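Local atomic coordinates of nucleotidyltransferase (Thermus thermophilus HB8, PDB entry 1WWP), a protein that is of unknown function but, by its relation to nucleotidyltransferase substrate-binding proteins, probably binds a substrate for nucleotidyl transfer. Residues A36-L41 against A54-V59; R29-F34 against D82-T87; K4-L9 against D105-M110. All blocks are in the same frame, centred on the assembly; numbering follows the deposited sequence.

Interaction 1 (A36-L41 against A54-V59)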
loop_
_atom_site.group_PDB
_atom_site.type_symbol
_atom_site.label_atom_id
_atom_site.label_comp_id
_atom_site.label_asym_id
_atom_site.label_seq_id
_atom_site.Cartn_x
_atom_site.Cartn_y
_atom_site.Cartn_z
ATOM N N ALA A 36 10.160 -5.191 -3.011
ATOM C CA ALA A 36 11.227 -6.185 -2.980
ATOM C C ALA A 36 11.922 -6.219 -4.330
ATOM O O ALA A 36 13.119 -6.460 -4.424
ATOM C CB ALA A 36 10.666 -7.574 -2.655
ATOM N N PHE A 37 11.166 -5.968 -5.387
ATOM C CA PHE A 37 11.752 -5.997 -6.712
ATOM C C PHE A 37 12.757 -4.856 -6.967
ATOM O O PHE A 37 13.878 -5.109 -7.380
ATOM C CB PHE A 37 10.655 -5.958 -7.771
ATOM C CG PHE A 37 11.178 -5.919 -9.166
ATOM C CD1 PHE A 37 11.775 -7.039 -9.728
ATOM C CD2 PHE A 37 11.118 -4.739 -9.912
ATOM C CE1 PHE A 37 12.309 -6.996 -11.022
ATOM C CE2 PHE A 37 11.648 -4.681 -11.199
ATOM C CZ PHE A 37 12.248 -5.818 -11.759
ATOM N N TRP A 38 12.384 -3.606 -6.712
ATOM C CA TRP A 38 13.338 -2.531 -7.009
ATOM C C TRP A 38 14.534 -2.560 -6.074
ATOM O O TRP A 38 15.633 -2.173 -6.454
ATOM C CB TRP A 38 12.650 -1.159 -7.017
ATOM C CG TRP A 38 12.395 -0.523 -5.709
ATOM C CD1 TRP A 38 11.282 -0.639 -4.936
ATOM C CD2 TRP A 38 13.241 0.424 -5.057
ATOM N NE1 TRP A 38 11.373 0.190 -3.841
ATOM C CE2 TRP A 38 12.567 0.855 -3.892
ATOM C CE3 TRP A 38 14.502 0.962 -5.352
ATOM C CZ2 TRP A 38 13.111 1.793 -3.017
ATOM C CZ3 TRP A 38 15.048 1.897 -4.482
ATOM C CH2 TRP A 38 14.349 2.305 -3.327
ATOM N N LYS A 39 14.326 -3.079 -4.871
ATOM C CA LYS A 39 15.410 -3.209 -3.908
ATOM C C LYS A 39 16.431 -4.229 -4.390
ATOM O O LYS A 39 17.638 -4.042 -4.223
ATOM C CB LYS A 39 14.861 -3.614 -2.536
ATOM C CG LYS A 39 14.163 -2.471 -1.813
ATOM C CD LYS A 39 15.133 -1.330 -1.666
ATOM C CE LYS A 39 14.552 -0.198 -0.864
ATOM N NZ LYS A 39 15.564 0.897 -0.816
ATOM N N ALA A 40 15.964 -5.309 -5.003
ATOM C CA ALA A 40 16.894 -6.327 -5.498
ATOM C C ALA A 40 17.693 -5.752 -6.672
ATOM O O ALA A 40 18.888 -6.020 -6.829
ATOM C CB ALA A 40 16.119 -7.603 -5.939
ATOM N N LEU A 41 17.026 -4.987 -7.523
ATOM C CA LEU A 41 17.703 -4.352 -8.661
ATOM C C LEU A 41 18.739 -3.335 -8.127
ATOM O O LEU A 41 19.864 -3.276 -8.602
ATOM C CB LEU A 41 16.688 -3.614 -9.541
ATOM C CG LEU A 41 16.096 -4.325 -10.757
ATOM C CD1 LEU A 41 15.177 -3.356 -11.517
ATOM C CD2 LEU A 41 17.215 -4.779 -11.670
ATOM N N ALA A 54 19.011 5.730 -5.981
ATOM C CA ALA A 54 18.321 5.923 -4.708
ATOM C C ALA A 54 16.825 5.597 -4.748
ATOM O O ALA A 54 16.282 5.011 -3.811
ATOM C CB ALA A 54 18.520 7.358 -4.234
ATOM N N SER A 55 16.167 5.975 -5.834
ATOM C CA SER A 55 14.728 5.764 -5.979
ATOM C C SER A 55 14.341 4.710 -7.014
ATOM O O SER A 55 15.129 4.356 -7.878
ATOM C CB SER A 55 14.072 7.078 -6.376
ATOM O OG SER A 55 14.532 7.471 -7.664
ATOM N N PRO A 56 13.100 4.210 -6.939
ATOM C CA PRO A 56 12.628 3.201 -7.892
ATOM C C PRO A 56 12.865 3.624 -9.349
ATOM O O PRO A 56 13.360 2.839 -10.173
ATOM C CB PRO A 56 11.150 3.093 -7.553
ATOM C CG PRO A 56 11.151 3.261 -6.071
ATOM C CD PRO A 56 12.093 4.441 -5.883
ATOM N N LYS A 57 12.525 4.873 -9.671
ATOM C CA LYS A 57 12.714 5.362 -11.040
ATOM C C LYS A 57 14.178 5.477 -11.448
ATOM O O LYS A 57 14.545 5.174 -12.578
ATOM C CB LYS A 57 12.016 6.712 -11.231
ATOM C CG LYS A 57 10.543 6.589 -11.634
ATOM C CD LYS A 57 9.935 7.956 -11.920
ATOM C CE LYS A 57 8.487 7.841 -12.377
ATOM N NZ LYS A 57 7.851 9.190 -12.534
ATOM N N GLY A 58 15.018 5.915 -10.527
ATOM C CA GLY A 58 16.429 6.043 -10.839
ATOM C C GLY A 58 17.060 4.688 -11.053
ATOM O O GLY A 58 17.910 4.510 -11.921
ATOM N N VAL A 59 16.651 3.725 -10.238
ATOM C CA VAL A 59 17.191 2.376 -10.357
ATOM C C VAL A 59 16.759 1.768 -11.690
ATOM O O VAL A 59 17.529 1.121 -12.392
ATOM C CB VAL A 59 16.725 1.462 -9.167
ATOM C CG1 VAL A 59 17.161 0.016 -9.404
ATOM C CG2 VAL A 59 17.343 1.977 -7.875
#
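An apolar contact between Trp38, midway along helix 20-49, and Pro56, the first residue of helix 56-66, packs the start of helix 56-66 against the side of helix 20-49. The backbones come close here, with the Trp38 and Pro56 CA atoms 5.8 Å apart. The indole takes the first torsion in which CG lies between the backbone N and the carbonyl carbon (chi1 80°), and this turns a face of the ring to the proline. Pro56 CG sits 3.6 Å from the centroid of the five-membered ring of Trp38 and 14° off its normal, a CH-pi contact over the face; Lys39 CE covers the opposite face toward the rim. At the six-membered end, Ala54 O approaches Trp38 CH2 obliquely at 3.4 Å. Val59, one turn beyond the proline, uses its two methyls separately. CG2 meets the indole edge, 3.9 Å from Trp38 CE3, while CG1, anti to the backbone N, reaches Leu41 CB at 3.7 Å. Ser55 is the N-cap: its OG accepts from Gly58 N at 3.3 Å, with an N-H...O angle of 155°, and so fixes the first turn that presents Pro56 and Val59. Beyond the two segments, Phe34 packs on both Trp38 and Pro56, and Leu41 also touches Val113 of helix 93-116. The indole NE1 is bonded to Glu35 OE1, so its polar edge is satisfied within its own helix. No hydrogen bond joins 36-41 to 54-59; adhesion therefore rests on shape and dispersion, with the proline C-H groups set against the electron-rich indole, while the cap meets a polar need of the helix start without drawing on the opposite segment.

Interaction 2 (R29-F34 against D82-T87)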
loop_
_atom_site.group_PDB
_atom_site.type_symbol
_atom_site.label_atom_id
_atom_site.label_comp_id
_atom_site.label_asym_id
_atom_site.label_seq_id
_atom_site.Cartn_x
_atom_site.Cartn_y
_atom_site.Cartn_z
ATOM N N ARG A 29 -0.346 -7.418 -2.705
ATOM C CA ARG A 29 0.815 -8.239 -3.051
ATOM C C ARG A 29 1.689 -7.564 -4.079
ATOM O O ARG A 29 2.909 -7.695 -4.056
ATOM C CB ARG A 29 0.354 -9.610 -3.556
ATOM C CG ARG A 29 -0.380 -10.394 -2.480
ATOM C CD ARG A 29 -0.889 -11.775 -2.943
ATOM N NE ARG A 29 -1.454 -12.455 -1.780
ATOM C CZ ARG A 29 -1.965 -13.683 -1.762
ATOM N NH1 ARG A 29 -2.000 -14.428 -2.864
ATOM N NH2 ARG A 29 -2.454 -14.159 -0.625
ATOM N N PHE A 30 1.069 -6.858 -5.010
ATOM C CA PHE A 30 1.850 -6.133 -5.998
ATOM C C PHE A 30 2.743 -5.125 -5.242
ATOM O O PHE A 30 3.924 -4.944 -5.559
ATOM C CB PHE A 30 0.900 -5.395 -6.948
ATOM C CG PHE A 30 1.551 -4.276 -7.710
ATOM C CD1 PHE A 30 2.619 -4.522 -8.562
ATOM C CD2 PHE A 30 1.105 -2.962 -7.552
ATOM C CE1 PHE A 30 3.242 -3.471 -9.249
ATOM C CE2 PHE A 30 1.728 -1.895 -8.241
ATOM C CZ PHE A 30 2.793 -2.154 -9.085
ATOM N N GLU A 31 2.169 -4.482 -4.232
ATOM C CA GLU A 31 2.912 -3.497 -3.455
ATOM C C GLU A 31 4.184 -4.073 -2.865
ATOM O O GLU A 31 5.281 -3.594 -3.168
ATOM C CB GLU A 31 2.038 -2.934 -2.334
ATOM C CG GLU A 31 0.947 -1.976 -2.810
ATOM C CD GLU A 31 0.205 -1.323 -1.650
ATOM O OE1 GLU A 31 -0.444 -0.279 -1.862
ATOM O OE2 GLU A 31 0.267 -1.847 -0.518
ATOM N N TYR A 32 4.063 -5.113 -2.041
ATOM C CA TYR A 32 5.268 -5.659 -1.444
ATOM C C TYR A 32 6.183 -6.386 -2.413
ATOM O O TYR A 32 7.372 -6.532 -2.145
ATOM C CB TYR A 32 4.946 -6.517 -0.205
ATOM C CG TYR A 32 4.164 -7.799 -0.385
ATOM C CD1 TYR A 32 4.716 -8.892 -1.045
ATOM C CD2 TYR A 32 2.913 -7.958 0.232
ATOM C CE1 TYR A 32 4.044 -10.133 -1.076
ATOM C CE2 TYR A 32 2.237 -9.180 0.209
ATOM C CZ TYR A 32 2.807 -10.266 -0.439
ATOM O OH TYR A 32 2.152 -11.479 -0.413
ATOM N N THR A 33 5.648 -6.821 -3.549
ATOM C CA THR A 33 6.482 -7.475 -4.538
ATOM C C THR A 33 7.310 -6.411 -5.253
ATOM O O THR A 33 8.481 -6.613 -5.584
ATOM C CB THR A 33 5.633 -8.218 -5.597
ATOM O OG1 THR A 33 4.930 -9.300 -4.973
ATOM C CG2 THR A 33 6.532 -8.740 -6.725
ATOM N N PHE A 34 6.675 -5.277 -5.510
ATOM C CA PHE A 34 7.338 -4.155 -6.162
ATOM C C PHE A 34 8.508 -3.663 -5.312
ATOM O O PHE A 34 9.619 -3.479 -5.808
ATOM C CB PHE A 34 6.347 -3.011 -6.333
ATOM C CG PHE A 34 6.968 -1.739 -6.810
ATOM C CD1 PHE A 34 7.354 -0.752 -5.900
ATOM C CD2 PHE A 34 7.145 -1.508 -8.172
ATOM C CE1 PHE A 34 7.901 0.448 -6.343
ATOM C CE2 PHE A 34 7.694 -0.307 -8.627
ATOM C CZ PHE A 34 8.073 0.672 -7.705
ATOM N N ASP A 82 4.552 4.318 -11.230
ATOM C CA ASP A 82 3.407 5.217 -11.131
ATOM C C ASP A 82 2.157 4.506 -10.579
ATOM O O ASP A 82 1.427 5.070 -9.768
ATOM C CB ASP A 82 3.126 5.880 -12.489
ATOM C CG ASP A 82 4.177 6.943 -12.853
ATOM O OD1 ASP A 82 4.748 7.574 -11.926
ATOM O OD2 ASP A 82 4.420 7.162 -14.062
ATOM N N ASP A 83 1.914 3.268 -10.994
ATOM C CA ASP A 83 0.768 2.523 -10.469
ATOM C C ASP A 83 0.944 2.273 -8.971
ATOM O O ASP A 83 -0.031 2.194 -8.215
ATOM C CB ASP A 83 0.623 1.188 -11.182
ATOM C CG ASP A 83 -0.105 1.319 -12.488
ATOM O OD1 ASP A 83 -0.251 0.293 -13.185
ATOM O OD2 ASP A 83 -0.535 2.453 -12.812
ATOM N N ARG A 84 2.198 2.150 -8.555
ATOM C CA ARG A 84 2.520 1.933 -7.160
ATOM C C ARG A 84 2.079 3.171 -6.358
ATOM O O ARG A 84 1.637 3.066 -5.217
ATOM C CB ARG A 84 4.025 1.685 -7.024
ATOM C CG ARG A 84 4.504 1.545 -5.591
ATOM C CD ARG A 84 3.884 0.339 -4.907
ATOM N NE ARG A 84 4.188 0.322 -3.484
ATOM C CZ ARG A 84 3.462 0.945 -2.564
ATOM N NH1 ARG A 84 2.384 1.635 -2.923
ATOM N NH2 ARG A 84 3.801 0.868 -1.284
ATOM N N SER A 85 2.174 4.349 -6.966
ATOM C CA SER A 85 1.764 5.557 -6.262
ATOM C C SER A 85 0.247 5.689 -6.241
ATOM O O SER A 85 -0.295 6.506 -5.517
ATOM C CB SER A 85 2.401 6.804 -6.901
ATOM O OG SER A 85 1.946 6.987 -8.232
ATOM N N LEU A 86 -0.457 4.879 -7.027
ATOM C CA LEU A 86 -1.913 4.956 -7.035
ATOM C C LEU A 86 -2.636 3.883 -6.206
ATOM O O LEU A 86 -3.841 3.981 -5.985
ATOM C CB LEU A 86 -2.433 4.892 -8.468
ATOM C CG LEU A 86 -2.315 6.147 -9.331
ATOM C CD1 LEU A 86 -2.619 5.798 -10.771
ATOM C CD2 LEU A 86 -3.279 7.201 -8.809
ATOM N N THR A 87 -1.912 2.876 -5.732
ATOM C CA THR A 87 -2.539 1.790 -4.978
ATOM C C THR A 87 -3.308 2.233 -3.740
ATOM O O THR A 87 -4.288 1.582 -3.339
ATOM C CB THR A 87 -1.506 0.724 -4.555
ATOM O OG1 THR A 87 -0.464 1.350 -3.803
ATOM C CG2 THR A 87 -0.909 0.032 -5.777
#
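Glu31 and Arg84 cross at about a right angle, the guanidinium lying flat against the glutamate chain with Glu31 CG over the centre of its face. The carboxylate and guanidinium planes are stacked, only 28° apart. No N-H of Arg84 points at the acid: Glu31 OE1 is 3.6 Å from Arg84 NH1 but well out of the guanidinium plane, so this salt bridge works through charge alone. The directed bond to the same oxygen comes from Thr87, whose side chain meets Glu31 from the opposite direction; Thr87 OG1 donates to the anti lone pair of Glu31 OE1 at 2.5 Å. Arg84 NE has its stronger partner in Glu35, one turn on from Glu31. These groups join helix 20-49 to the C-terminal end of helix 71-86, two members of an all-helical bundle; the axes of the segments 29-34 and 82-86 make an angle of 132° and approach to 10.4 Å. Arg84 is bent at its second torsion (chi2 63°), which lays its aliphatic part over the Phe34 ring: CG stands 4.0 Å from the Phe34 centroid in a CH-pi contact. Beyond the bend the guanidinium stands steeply to that ring and turns an edge to Phe34 CD1. Phe30, the residue before Glu31, presents its ring edge to Thr87, with Phe30 CD2 4.0 Å from Thr87 CG2. Its ring also meets Tyr106, whose hydroxyl is hydrogen-bonded to Asp83 OD1. Val88 of the second subunit packs on Arg84, and Glu31 of that subunit brings a like charge close to Glu31, which might raise its proton affinity, an effect that the nearby Arg84 charge would partly offset.

Interaction 3 (K4-L9 against D105-M110)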
loop_
_atom_site.group_PDB
_atom_site.type_symbol
_atom_site.label_atom_id
_atom_site.label_comp_id
_atom_site.label_asym_id
_atom_site.label_seq_id
_atom_site.Cartn_x
_atom_site.Cartn_y
_atom_site.Cartn_z
ATOM N N LYS A 4 9.932 -15.105 -3.988
ATOM C CA LYS A 4 8.877 -15.700 -3.171
ATOM C C LYS A 4 7.653 -14.784 -3.088
ATOM O O LYS A 4 6.506 -15.245 -3.120
ATOM C CB LYS A 4 9.417 -15.988 -1.768
ATOM C CG LYS A 4 8.790 -17.191 -1.072
ATOM C CD LYS A 4 7.321 -16.969 -0.741
ATOM C CE LYS A 4 6.784 -18.103 0.115
ATOM N NZ LYS A 4 5.345 -17.922 0.438
ATOM N N ALA A 5 7.902 -13.485 -2.976
ATOM C CA ALA A 5 6.817 -12.517 -2.909
ATOM C C ALA A 5 6.114 -12.540 -4.264
ATOM O O ALA A 5 4.891 -12.479 -4.347
ATOM C CB ALA A 5 7.370 -11.130 -2.618
ATOM N N LEU A 6 6.908 -12.655 -5.323
ATOM C CA LEU A 6 6.385 -12.703 -6.681
ATOM C C LEU A 6 5.452 -13.899 -6.897
ATOM O O LEU A 6 4.565 -13.851 -7.744
ATOM C CB LEU A 6 7.541 -12.760 -7.681
ATOM C CG LEU A 6 7.190 -12.840 -9.170
ATOM C CD1 LEU A 6 6.159 -11.771 -9.560
ATOM C CD2 LEU A 6 8.467 -12.666 -9.969
ATOM N N ALA A 7 5.648 -14.952 -6.109
ATOM C CA ALA A 7 4.842 -16.178 -6.201
ATOM C C ALA A 7 3.426 -15.981 -5.678
ATOM O O ALA A 7 2.457 -16.490 -6.246
ATOM C CB ALA A 7 5.529 -17.299 -5.423
ATOM N N THR A 8 3.306 -15.241 -4.581
ATOM C CA THR A 8 2.004 -14.979 -3.983
ATOM C C THR A 8 1.214 -14.047 -4.896
ATOM O O THR A 8 -0.013 -14.147 -4.992
ATOM C CB THR A 8 2.168 -14.356 -2.601
ATOM O OG1 THR A 8 2.830 -13.092 -2.722
ATOM C CG2 THR A 8 3.022 -15.262 -1.727
ATOM N N LEU A 9 1.917 -13.148 -5.582
ATOM C CA LEU A 9 1.259 -12.230 -6.507
ATOM C C LEU A 9 0.659 -13.003 -7.685
ATOM O O LEU A 9 -0.505 -12.800 -8.047
ATOM C CB LEU A 9 2.257 -11.193 -7.046
ATOM C CG LEU A 9 1.778 -10.364 -8.254
ATOM C CD1 LEU A 9 0.526 -9.610 -7.881
ATOM C CD2 LEU A 9 2.851 -9.404 -8.699
ATOM N N ASP A 105 1.219 -8.277 -16.717
ATOM C CA ASP A 105 2.486 -7.865 -17.312
ATOM C C ASP A 105 3.549 -7.577 -16.257
ATOM O O ASP A 105 4.699 -7.977 -16.414
ATOM C CB ASP A 105 2.294 -6.623 -18.181
ATOM C CG ASP A 105 1.417 -6.890 -19.392
ATOM O OD1 ASP A 105 0.264 -7.331 -19.207
ATOM O OD2 ASP A 105 1.880 -6.656 -20.532
ATOM N N TYR A 106 3.171 -6.880 -15.188
ATOM C CA TYR A 106 4.140 -6.566 -14.138
ATOM C C TYR A 106 4.711 -7.855 -13.573
ATOM O O TYR A 106 5.923 -7.983 -13.407
ATOM C CB TYR A 106 3.499 -5.755 -13.013
ATOM C CG TYR A 106 2.997 -4.404 -13.434
ATOM C CD1 TYR A 106 3.467 -3.795 -14.599
ATOM C CD2 TYR A 106 2.069 -3.710 -12.654
ATOM C CE1 TYR A 106 3.024 -2.530 -14.975
ATOM C CE2 TYR A 106 1.619 -2.436 -13.026
ATOM C CZ TYR A 106 2.101 -1.861 -14.185
ATOM O OH TYR A 106 1.664 -0.621 -14.564
ATOM N N ALA A 107 3.832 -8.819 -13.304
ATOM C CA ALA A 107 4.253 -10.101 -12.761
ATOM C C ALA A 107 5.273 -10.771 -13.686
ATOM O O ALA A 107 6.315 -11.242 -13.232
ATOM C CB ALA A 107 3.039 -11.007 -12.565
ATOM N N ARG A 108 4.983 -10.808 -14.980
ATOM C CA ARG A 108 5.898 -11.433 -15.934
ATOM C C ARG A 108 7.222 -10.675 -16.007
ATOM O O ARG A 108 8.292 -11.276 -15.935
ATOM C CB ARG A 108 5.267 -11.484 -17.330
ATOM C CG ARG A 108 3.947 -12.249 -17.408
ATOM C CD ARG A 108 3.298 -12.099 -18.780
ATOM N NE ARG A 108 1.910 -12.556 -18.779
ATOM C CZ ARG A 108 1.534 -13.822 -18.622
ATOM N NH1 ARG A 108 2.444 -14.773 -18.456
ATOM N NH2 ARG A 108 0.245 -14.137 -18.622
ATOM N N LEU A 109 7.146 -9.354 -16.148
ATOM C CA LEU A 109 8.353 -8.526 -16.229
ATOM C C LEU A 109 9.283 -8.790 -15.042
ATOM O O LEU A 109 10.477 -9.042 -15.217
ATOM C CB LEU A 109 7.970 -7.042 -16.254
ATOM C CG LEU A 109 8.932 -5.969 -16.793
ATOM C CD1 LEU A 109 9.105 -4.907 -15.736
ATOM C CD2 LEU A 109 10.275 -6.564 -17.196
HETATM N N MSE A 110 8.728 -8.747 -13.835
HETATM C CA MSE A 110 9.523 -8.963 -12.638
HETATM C C MSE A 110 10.115 -10.349 -12.566
HETATM O O MSE A 110 11.258 -10.518 -12.131
HETATM C CB MSE A 110 8.694 -8.675 -11.383
HETATM C CG MSE A 110 8.317 -7.200 -11.254
HETATM SE SE MSE A 110 7.571 -6.616 -9.560
HETATM C CE MSE A 110 5.684 -6.976 -9.843
#
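Leu6 faces helix 93-116 from the N-terminal helix 2-13 and divides its two methyls between Ala107 and Met110. Just before it, Ala5 packs on Tyr32 of helix 20-49, and its carbonyl shapes the turn: Ala5 O accepts from Thr8 OG1 at 2.7 Å as well as from Leu9 N. At Leu6, CG is anti to the backbone N (chi1 179°), which carries the branch toward helix 93-116. CD1 comes to 3.7 Å from Ala107 O, and CD2 lies 3.9 Å from Met110 C and 4.2 Å from Met110 CB, so much of what Leu6 touches is the backbone of the opposing helix. An alanine here is likely to open a gap above Ala107 and the Met110 backbone, since both methyls that bridge the helices would be missing. Thr8 has its hydroxyl linked also to Tyr32 OH, which ties helix 2-13 to helix 20-49. Leu9 again looks to helix 93-116: its CD2 touches Ala107 CB at 4.2 Å and Met110 CE at 3.9 Å. Leu9 and Met110, the latter present as selenomethionine, cross at about a right angle, the methionine bending at its last torsion (chi3 -87°) to bring CE to the leucine. Residues three apart on each helix thus make the contact, Leu6 and Leu9 against Ala107 and Met110. The axes of segments 4-9 and 105-110 make an angle of 154° and come within 10.4 Å. Thr33 from helix 20-49 touches both Leu9 and Met110 and closes a three-helix junction. With no hydrogen bond or salt bridge across the two segments, the first and last helices of the chain are held here by buried aliphatic groups and the methionine side chain.

Overall arrangement
The three contacts are nested along the chain: interaction 1 lies within the loop closed by interaction 2, which lies within that of interaction 3, where the first and last helices meet. Helix 20-49 carries one side of both interactions 1 and 2, whose centres are 13 Å apart; interaction 3 joins helices 2-13 and 93-116, with its centre 11 Å from interaction 2 and 15 Å from interaction 1, across the centre of the chain. Direct contacts join them: Pro56 on Phe34, Phe37 on Met110, Phe30 on Tyr106. The contacts therefore run into one another through the helical bundle. Interactions 2 and 3 also touch the second subunit, whereas no other chain touches the segments of interaction 1.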